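Local coordinates for protein-glutamine gamma-glutamyltransferase (Pseudomonas aeruginosa PAO1, PDB 6G49) that displays transglutaminase activity in vitro, cross-linking protein glutamine and lysine side chains, and is critical for the viability of the bacterium, at residues A[231-234]-A[235-239]; A[248-251]-A[252-256]; A[192-195]-A[196-200]; A[171-174]-A[175-179]. One frame throughout, in Å; residues are numbered along the deposited sequence.

Contact 1: residues A[231-234]-A[235-239]; sequences VDDF and LFDTR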
# COMPACT_ATOMS: atom_id res chain seq x y z
N VAL A 231 12.46 13.15 0.21
CA VAL A 231 11.27 13.35 -0.56
C VAL A 231 11.54 14.44 -1.61
O VAL A 231 11.18 14.31 -2.78
CB VAL A 231 10.05 13.68 0.32
CG1 VAL A 231 8.82 14.03 -0.47
CG2 VAL A 231 9.78 12.53 1.27
N ASP A 232 12.12 15.57 -1.19
CA ASP A 232 12.46 16.66 -2.15
C ASP A 232 13.37 16.11 -3.27
O ASP A 232 13.13 16.43 -4.43
CB ASP A 232 13.21 17.79 -1.42
CG ASP A 232 12.35 18.67 -0.55
OD1 ASP A 232 11.15 18.35 -0.40
OD2 ASP A 232 12.93 19.70 0.02
N ASP A 233 14.42 15.40 -2.87
CA ASP A 233 15.45 14.91 -3.83
C ASP A 233 14.78 14.02 -4.89
O ASP A 233 15.02 14.14 -6.12
CB ASP A 233 16.61 14.22 -3.12
CG ASP A 233 17.45 15.17 -2.25
OD1 ASP A 233 17.26 16.39 -2.37
OD2 ASP A 233 18.17 14.64 -1.40
N PHE A 234 13.90 13.12 -4.45
CA PHE A 234 13.16 12.27 -5.35
C PHE A 234 12.21 13.07 -6.22
O PHE A 234 12.19 12.90 -7.43
CB PHE A 234 12.44 11.15 -4.59
CG PHE A 234 11.41 10.45 -5.42
CD1 PHE A 234 11.79 9.56 -6.44
CD2 PHE A 234 10.06 10.61 -5.18
CE1 PHE A 234 10.83 8.93 -7.22
CE2 PHE A 234 9.09 9.97 -5.94
CZ PHE A 234 9.47 9.10 -6.95
N LEU A 235 11.35 13.94 -5.66
CA LEU A 235 10.32 14.59 -6.48
C LEU A 235 10.89 15.61 -7.49
O LEU A 235 10.24 15.86 -8.46
CB LEU A 235 9.34 15.35 -5.58
CG LEU A 235 8.37 14.47 -4.81
CD1 LEU A 235 7.54 15.31 -3.84
CD2 LEU A 235 7.48 13.70 -5.78
N PHE A 236 11.98 16.28 -7.12
CA PHE A 236 12.40 17.51 -7.86
C PHE A 236 13.80 17.35 -8.49
O PHE A 236 14.15 18.17 -9.32
CB PHE A 236 12.37 18.74 -6.94
CG PHE A 236 11.05 18.91 -6.25
CD1 PHE A 236 9.90 19.16 -6.97
CD2 PHE A 236 10.98 18.85 -4.87
CE1 PHE A 236 8.68 19.31 -6.32
CE2 PHE A 236 9.76 18.99 -4.23
CZ PHE A 236 8.62 19.19 -4.96
N ASP A 237 14.59 16.38 -8.05
CA ASP A 237 15.99 16.20 -8.53
C ASP A 237 16.13 14.90 -9.33
O ASP A 237 16.26 14.94 -10.56
CB ASP A 237 17.01 16.34 -7.39
CG ASP A 237 16.93 17.66 -6.64
OD1 ASP A 237 16.27 18.60 -7.15
OD2 ASP A 237 17.50 17.72 -5.50
N THR A 238 16.04 13.74 -8.68
CA THR A 238 16.32 12.46 -9.33
C THR A 238 15.12 12.03 -10.19
O THR A 238 15.29 11.37 -11.22
CB THR A 238 16.76 11.38 -8.35
OG1 THR A 238 15.61 10.98 -7.57
CG2 THR A 238 17.91 11.80 -7.47
N ARG A 239 13.88 12.24 -9.69
CA ARG A 239 12.67 11.68 -10.29
C ARG A 239 12.84 10.22 -10.66
O ARG A 239 12.32 9.75 -11.68
CB ARG A 239 12.17 12.52 -11.46
CG ARG A 239 11.77 13.91 -11.07
CD ARG A 239 11.09 14.61 -12.22
NE ARG A 239 10.45 15.87 -11.90
CZ ARG A 239 11.10 17.01 -11.73
NH1 ARG A 239 12.42 17.02 -11.76
NH2 ARG A 239 10.44 18.13 -11.44

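Contact 2: residues A[248-251]-A[252-256]; sequences GAMA and FVLRA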
# COMPACT_ATOMS: atom_id res chain seq x y z
N GLY A 248 5.60 6.86 -0.61
CA GLY A 248 6.04 7.70 0.52
C GLY A 248 5.99 9.14 0.16
O GLY A 248 5.45 9.98 0.92
N ALA A 249 6.44 9.50 -1.05
CA ALA A 249 6.40 10.92 -1.42
C ALA A 249 4.98 11.42 -1.60
O ALA A 249 4.62 12.54 -1.16
CB ALA A 249 7.19 11.21 -2.67
N MET A 250 4.10 10.62 -2.19
CA MET A 250 2.73 11.02 -2.36
C MET A 250 2.06 11.17 -0.99
O MET A 250 1.32 12.16 -0.77
CB MET A 250 1.90 10.04 -3.17
CG MET A 250 0.54 10.52 -3.49
SD MET A 250 -0.38 9.36 -4.55
CE MET A 250 -1.91 10.24 -4.83
N ALA A 251 2.27 10.20 -0.09
CA ALA A 251 1.66 10.30 1.24
C ALA A 251 2.17 11.55 1.97
O ALA A 251 1.38 12.25 2.64
CB ALA A 251 1.90 9.05 2.04
N PHE A 252 3.46 11.83 1.86
CA PHE A 252 4.07 13.05 2.46
C PHE A 252 3.34 14.29 1.99
O PHE A 252 2.91 15.12 2.82
CB PHE A 252 5.55 13.13 2.14
CG PHE A 252 6.23 14.31 2.77
CD1 PHE A 252 6.07 15.58 2.25
CD2 PHE A 252 7.01 14.12 3.88
CE1 PHE A 252 6.67 16.67 2.86
CE2 PHE A 252 7.63 15.22 4.51
CZ PHE A 252 7.47 16.48 3.97
N VAL A 253 3.22 14.45 0.67
CA VAL A 253 2.64 15.67 0.10
C VAL A 253 1.18 15.79 0.51
O VAL A 253 0.73 16.88 0.88
CB VAL A 253 2.82 15.75 -1.43
CG1 VAL A 253 2.09 16.95 -2.02
CG2 VAL A 253 4.28 15.82 -1.75
N LEU A 254 0.43 14.67 0.53
CA LEU A 254 -0.99 14.72 0.95
C LEU A 254 -1.09 15.17 2.41
O LEU A 254 -1.93 16.07 2.72
CB LEU A 254 -1.67 13.37 0.73
CG LEU A 254 -1.87 12.93 -0.72
CD1 LEU A 254 -2.49 11.56 -0.75
CD2 LEU A 254 -2.70 13.91 -1.53
N ARG A 255 -0.27 14.64 3.29
CA ARG A 255 -0.34 15.01 4.67
C ARG A 255 0.03 16.48 4.82
O ARG A 255 -0.61 17.20 5.66
CB ARG A 255 0.65 14.23 5.51
CG ARG A 255 0.26 12.77 5.69
CD ARG A 255 1.11 12.12 6.74
NE ARG A 255 0.67 10.73 6.99
CZ ARG A 255 1.09 9.93 7.94
NH1 ARG A 255 2.05 10.28 8.78
NH2 ARG A 255 0.47 8.74 8.08
N ALA A 256 1.02 16.93 4.06
CA ALA A 256 1.46 18.35 4.16
C ALA A 256 0.37 19.27 3.62
O ALA A 256 0.37 20.48 4.01
CB ALA A 256 2.79 18.56 3.50

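Contact 3: residues A[192-195]-A[196-200]; sequences DELR and QAHAQ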
# COMPACT_ATOMS: atom_id res chain seq x y z
N ASP A 192 1.57 23.04 -0.12
CA ASP A 192 0.91 24.36 0.11
C ASP A 192 0.25 24.90 -1.16
O ASP A 192 -0.87 25.34 -1.11
CB ASP A 192 1.92 25.41 0.56
CG ASP A 192 2.41 25.18 1.97
OD1 ASP A 192 1.76 24.38 2.68
OD2 ASP A 192 3.48 25.76 2.33
N GLU A 193 0.97 24.82 -2.26
CA GLU A 193 0.52 25.32 -3.56
C GLU A 193 -0.67 24.47 -3.99
O GLU A 193 -1.69 24.99 -4.44
CB GLU A 193 1.67 25.30 -4.57
CG GLU A 193 2.80 26.27 -4.23
CD GLU A 193 4.16 25.95 -4.83
OE1 GLU A 193 4.20 25.17 -5.79
OE2 GLU A 193 5.17 26.49 -4.32
N LEU A 194 -0.55 23.13 -3.84
CA LEU A 194 -1.66 22.31 -4.23
C LEU A 194 -2.91 22.57 -3.39
O LEU A 194 -4.02 22.50 -3.93
CB LEU A 194 -1.27 20.82 -4.12
CG LEU A 194 -0.35 20.32 -5.22
CD1 LEU A 194 0.32 19.02 -4.80
CD2 LEU A 194 -1.10 20.12 -6.52
N ARG A 195 -2.75 22.76 -2.07
CA ARG A 195 -3.87 22.98 -1.15
C ARG A 195 -4.62 24.27 -1.54
O ARG A 195 -5.85 24.30 -1.52
CB ARG A 195 -3.34 23.10 0.28
CG ARG A 195 -4.39 23.30 1.37
CD ARG A 195 -3.74 23.41 2.75
NE ARG A 195 -4.67 23.12 3.84
CZ ARG A 195 -4.33 22.60 5.02
NH1 ARG A 195 -3.06 22.51 5.36
NH2 ARG A 195 -5.26 22.17 5.84
N GLN A 196 -3.85 25.29 -1.87
CA GLN A 196 -4.41 26.61 -2.31
C GLN A 196 -5.13 26.47 -3.64
O GLN A 196 -6.12 27.13 -3.83
CB GLN A 196 -3.30 27.67 -2.40
CG GLN A 196 -2.72 28.06 -1.04
CD GLN A 196 -3.73 28.31 0.06
OE1 GLN A 196 -3.89 27.51 0.99
NE2 GLN A 196 -4.44 29.43 -0.03
N ALA A 197 -4.65 25.60 -4.55
CA ALA A 197 -5.24 25.43 -5.85
C ALA A 197 -6.44 24.48 -5.85
O ALA A 197 -7.25 24.57 -6.76
CB ALA A 197 -4.21 24.97 -6.84
N HIS A 198 -6.52 23.52 -4.91
CA HIS A 198 -7.53 22.44 -4.99
C HIS A 198 -8.15 22.23 -3.61
O HIS A 198 -7.56 21.61 -2.71
CB HIS A 198 -6.91 21.12 -5.52
CG HIS A 198 -6.13 21.30 -6.78
ND1 HIS A 198 -6.74 21.38 -8.01
CD2 HIS A 198 -4.82 21.42 -7.00
CE1 HIS A 198 -5.82 21.55 -8.94
NE2 HIS A 198 -4.63 21.59 -8.34
N ALA A 199 -9.36 22.78 -3.45
CA ALA A 199 -10.13 22.68 -2.24
C ALA A 199 -10.56 21.24 -1.98
O ALA A 199 -10.64 20.83 -0.83
CB ALA A 199 -11.36 23.56 -2.37
N GLN A 200 -10.93 20.52 -3.04
CA GLN A 200 -11.48 19.20 -2.93
C GLN A 200 -10.32 18.20 -2.92
O GLN A 200 -9.44 18.26 -3.79
CB GLN A 200 -12.41 18.88 -4.08
CG GLN A 200 -13.59 19.84 -4.19
CD GLN A 200 -14.67 19.21 -5.04
OE1 GLN A 200 -14.96 18.02 -4.92
NE2 GLN A 200 -15.25 20.00 -5.93

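Contact 4: residues A[171-174]-A[175-179]; sequences RTRW and RNLQL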
# COMPACT_ATOMS: atom_id res chain seq x y z
N ARG A 171 -8.22 10.29 16.61
CA ARG A 171 -6.85 9.84 16.82
C ARG A 171 -6.27 9.36 15.48
O ARG A 171 -5.12 9.64 15.20
CB ARG A 171 -6.76 8.75 17.87
CG ARG A 171 -7.08 9.20 19.28
CD ARG A 171 -7.33 7.98 20.16
NE ARG A 171 -8.36 7.12 19.61
CZ ARG A 171 -8.81 6.00 20.17
NH1 ARG A 171 -8.27 5.55 21.29
NH2 ARG A 171 -9.80 5.33 19.60
N THR A 172 -7.07 8.61 14.72
CA THR A 172 -6.63 8.10 13.41
C THR A 172 -6.36 9.26 12.43
O THR A 172 -5.38 9.31 11.70
CB THR A 172 -7.67 7.14 12.83
OG1 THR A 172 -7.82 6.14 13.83
CG2 THR A 172 -7.13 6.50 11.57
N ARG A 173 -7.27 10.23 12.44
CA ARG A 173 -7.11 11.43 11.65
C ARG A 173 -5.79 12.14 12.00
O ARG A 173 -5.02 12.50 11.10
CB ARG A 173 -8.33 12.34 11.78
CG ARG A 173 -8.39 13.47 10.79
CD ARG A 173 -9.72 14.24 10.99
NE ARG A 173 -10.03 15.16 9.96
CZ ARG A 173 -11.27 15.60 9.78
NH1 ARG A 173 -12.24 15.14 10.56
NH2 ARG A 173 -11.52 16.45 8.83
N TRP A 174 -5.55 12.39 13.30
CA TRP A 174 -4.39 13.08 13.75
C TRP A 174 -3.12 12.33 13.35
O TRP A 174 -2.12 12.92 12.88
CB TRP A 174 -4.44 13.30 15.27
CG TRP A 174 -3.52 14.36 15.77
CD1 TRP A 174 -2.29 14.28 16.35
CD2 TRP A 174 -3.82 15.76 15.69
NE1 TRP A 174 -1.81 15.54 16.61
CE2 TRP A 174 -2.70 16.46 16.18
CE3 TRP A 174 -4.94 16.46 15.24
CZ2 TRP A 174 -2.72 17.86 16.32
CZ3 TRP A 174 -4.94 17.83 15.36
CH2 TRP A 174 -3.83 18.50 15.88
N ARG A 175 -3.12 11.03 13.59
CA ARG A 175 -1.96 10.17 13.32
C ARG A 175 -1.60 10.26 11.83
O ARG A 175 -0.41 10.27 11.51
CB ARG A 175 -2.33 8.73 13.69
CG ARG A 175 -1.36 7.69 13.17
CD ARG A 175 -1.90 6.31 13.50
NE ARG A 175 -1.73 6.01 14.89
CZ ARG A 175 -1.88 4.78 15.42
NH1 ARG A 175 -2.28 3.80 14.61
NH2 ARG A 175 -1.52 4.55 16.69
N ASN A 176 -2.63 10.36 10.97
CA ASN A 176 -2.42 10.33 9.54
C ASN A 176 -2.20 11.70 8.93
O ASN A 176 -2.25 11.85 7.71
CB ASN A 176 -3.51 9.49 8.87
CG ASN A 176 -3.24 8.04 9.10
OD1 ASN A 176 -2.26 7.52 8.58
ND2 ASN A 176 -3.99 7.41 10.00
N LEU A 177 -1.98 12.72 9.80
CA LEU A 177 -1.49 14.02 9.38
C LEU A 177 -0.08 14.29 9.90
O LEU A 177 0.41 15.42 9.69
CB LEU A 177 -2.52 15.05 9.83
CG LEU A 177 -3.80 15.06 9.02
CD1 LEU A 177 -4.90 15.83 9.75
CD2 LEU A 177 -3.67 15.57 7.59
N GLN A 178 0.55 13.32 10.54
CA GLN A 178 1.85 13.42 11.16
C GLN A 178 2.95 13.60 10.13
O GLN A 178 3.04 12.81 9.19
CB GLN A 178 2.18 12.19 11.99
CG GLN A 178 3.54 12.15 12.64
CD GLN A 178 4.60 11.53 11.75
OE1 GLN A 178 4.31 10.50 11.10
NE2 GLN A 178 5.82 12.12 11.72
N LEU A 179 3.81 14.59 10.31
CA LEU A 179 5.09 14.72 9.59
C LEU A 179 6.13 15.25 10.55
O LEU A 179 5.78 15.97 11.50
CB LEU A 179 5.01 15.68 8.41
CG LEU A 179 4.17 15.21 7.25
CD1 LEU A 179 4.01 16.28 6.19
CD2 LEU A 179 4.72 13.95 6.63

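Contact 1: residues A[231-234]-A[235-239]
V231 and L235, one helical turn apart, lie side by side on the buried flank of helix 230-238, with V231 CG1 3.8 Å from L235 CD1. F234 joins them: its ring approaches the other branch of the leucine, CE2 standing 4.1 Å from L235 CD2. Branched and aromatic residues suit this flank because A249 of helix 243-256 and F212 of helix 201-214 pack against it. The helix links strand 218-219 to strand 240-241 in a beta-alpha-beta unit, and it ends in a wider, pi-type turn. There D233 O accepts both D237 N at 3.0 Å, from above its carbonyl plane, and T238 N at 2.8 Å, far straighter. R239 then leaves the helix with a positive phi of 44°. Packing is looser on the outer flank, where the carboxylate planes of D233 and D237 are only 23° apart and D233 OD1 comes within 3.4 Å of D237 OD2. Two carboxylates this close would be expected to repel each other; the salt bridge from R186 to D237 OD1 probably eases this, and D233 OD2 accepts a hydrogen bond from G227 N.

Contact 2: residues A[248-251]-A[252-256]
R255 reaches back over A251 with the first part of its long side chain before running on to the backbone of three other parts of the chain. Its CB lies 3.6 Å from A251 O, and its CG settles closer, 3.3 Å from the same oxygen, because CG stands beside the backbone N of R255 (chi1 -72°) and so points back down the helix. CD begins to leave, at 4.1 Å from A251 O, and from CG to NE the chain is extended. NE then donates to A261 O, while the two terminal nitrogens divide their work, NH1 donating to Q178 O and NH2 to E79 O. Three carbonyl acceptors thus hold a buried guanidinium, a task for which arginine, with N-H groups fanning out in one plane, is well suited. The stretch belongs to helix 243-256, which begins at the probable nucleophile C243; a helix carrying the cysteine at its N-terminal end is a hallmark of the transglutaminase-like, papain-related fold. Its regular geometry shows in F252 N to G248 O at 2.9 Å and in R255 N to A251 O at 3.0 Å, both bonds bent only slightly. Small G248, A249 and A251 keep this turn slim among its neighbours, and A249 takes the side chains of helix 230-238 on its methyl group. L254 lays its CG 3.3 Å from M250 O and its CD1 4.2 Å from M250 CG, whereas V253 turns its CG2 branch toward A249 O, at 3.3 Å.

Contact 3: residues A[192-195]-A[196-200]
L194 and H198 meet where helix 185-197 ends and the chain turns toward helix 201-214, the two forming consecutive helices joined by a short link. Leucine CD2 lies 4.0 Å from CD2 of the imidazole, the two side chains crossing at a slant. The histidine also brings its ring edge to the leucine backbone: H198 CD2 is 3.4 Å from L194 O, which sits near the ring plane. That placement follows from chi1 of -51°, which sets CG beside the backbone N and folds the ring back over the preceding turn. A flat ring serves well here, since one edge can skirt a carbonyl while the ring also touches L194 CD2 and, in the next helix, L204 and A207.

The next shell is the backbone itself. L194 O receives two weak bonds, from A197 N at 3.2 Å and H198 N at 2.9 Å, as the regular pattern gives way; H198 is the first residue to leave helical angles. The i to i+4 pattern still holds just before this: A197 N donates also, and more directly, to E193 O at 3.0 Å, and Q196 N to D192 O at 3.1 Å. Farther out, L204 and A207 touch L194 as well, so the pair is wedged against helix 201-214, whose N-cap position is taken by Q200. The remaining residues are polar or small, as befits an exposed helix end. In Q196 a chi1 of -68° keeps CG next to the backbone N, which brings it to 3.3 Å from D192 O.

Contact 4: residues A[171-174]-A[175-179]
R175 N closes a regular helical turn of helix 170-175 on R171 O, donating to it at 2.9 Å. The CB of R175 passes 3.3 Å from that same oxygen, and the rest of the side chain bends at chi3 (-75°) and leads away, to a salt bridge of NH1 with E79 and a further bond to P90 O. A long, flexible, charged chain is what such a reach demands.

N176 follows, the first residue to leave helical angles, and it grips T172 O twice: through its backbone N at 3.0 Å and through ND2 at 2.9 Å. The two donors come to the oxygen from opposite faces of the carbonyl plane. The amide can do this because CG stands beside the backbone N, which swings it back alongside T172; there ND2 also passes 3.6 Å from T172 CG2. Asparagine suits the place, being short enough to turn back on the helix and still having a second N-H, which ND2 uses toward E79 OE2. Buried among its neighbours, N176 also pairs through its backbone with A261.

L177 donates from N to W174 O at 3.1 Å, three residues back rather than four, and from well above the carbonyl plane (66° out of it). Its CG lies 3.5 Å from R173 O, alongside the last turn. At Q178 the chain extends, and the side-chain NE2 donates to F81 O. The whole is a helix C-terminus, in which i to i+4 bonds yield to an i to i+3 bond (L177 N to W174 O) and a side-chain amide doubles the backbone's hold on a late carbonyl.

How the contacts relate
Along the chain the order is contact 4, contact 3, contact 1, contact 2. Contact 2, on helix 243-256, joins them: its centre lies about 13 Å from that of contact 1, 14 Å from contact 3 and 12 Å from contact 4, and it touches all three. L235 CD1 meets V253 CG2 at 3.9 Å, L194 CD1 meets V253 CG1 at 3.9 Å, and F252 CD2 meets L179 CD2 at 3.6 Å. Contacts 1, 3 and 4 do not touch one another. Contacts 1 to 3 belong to the transglutaminase-like region. Through these touches helices 185-197 and 230-238 pack against the helix that starts at the probable nucleophile, while 171-179 leads toward helix 185-197.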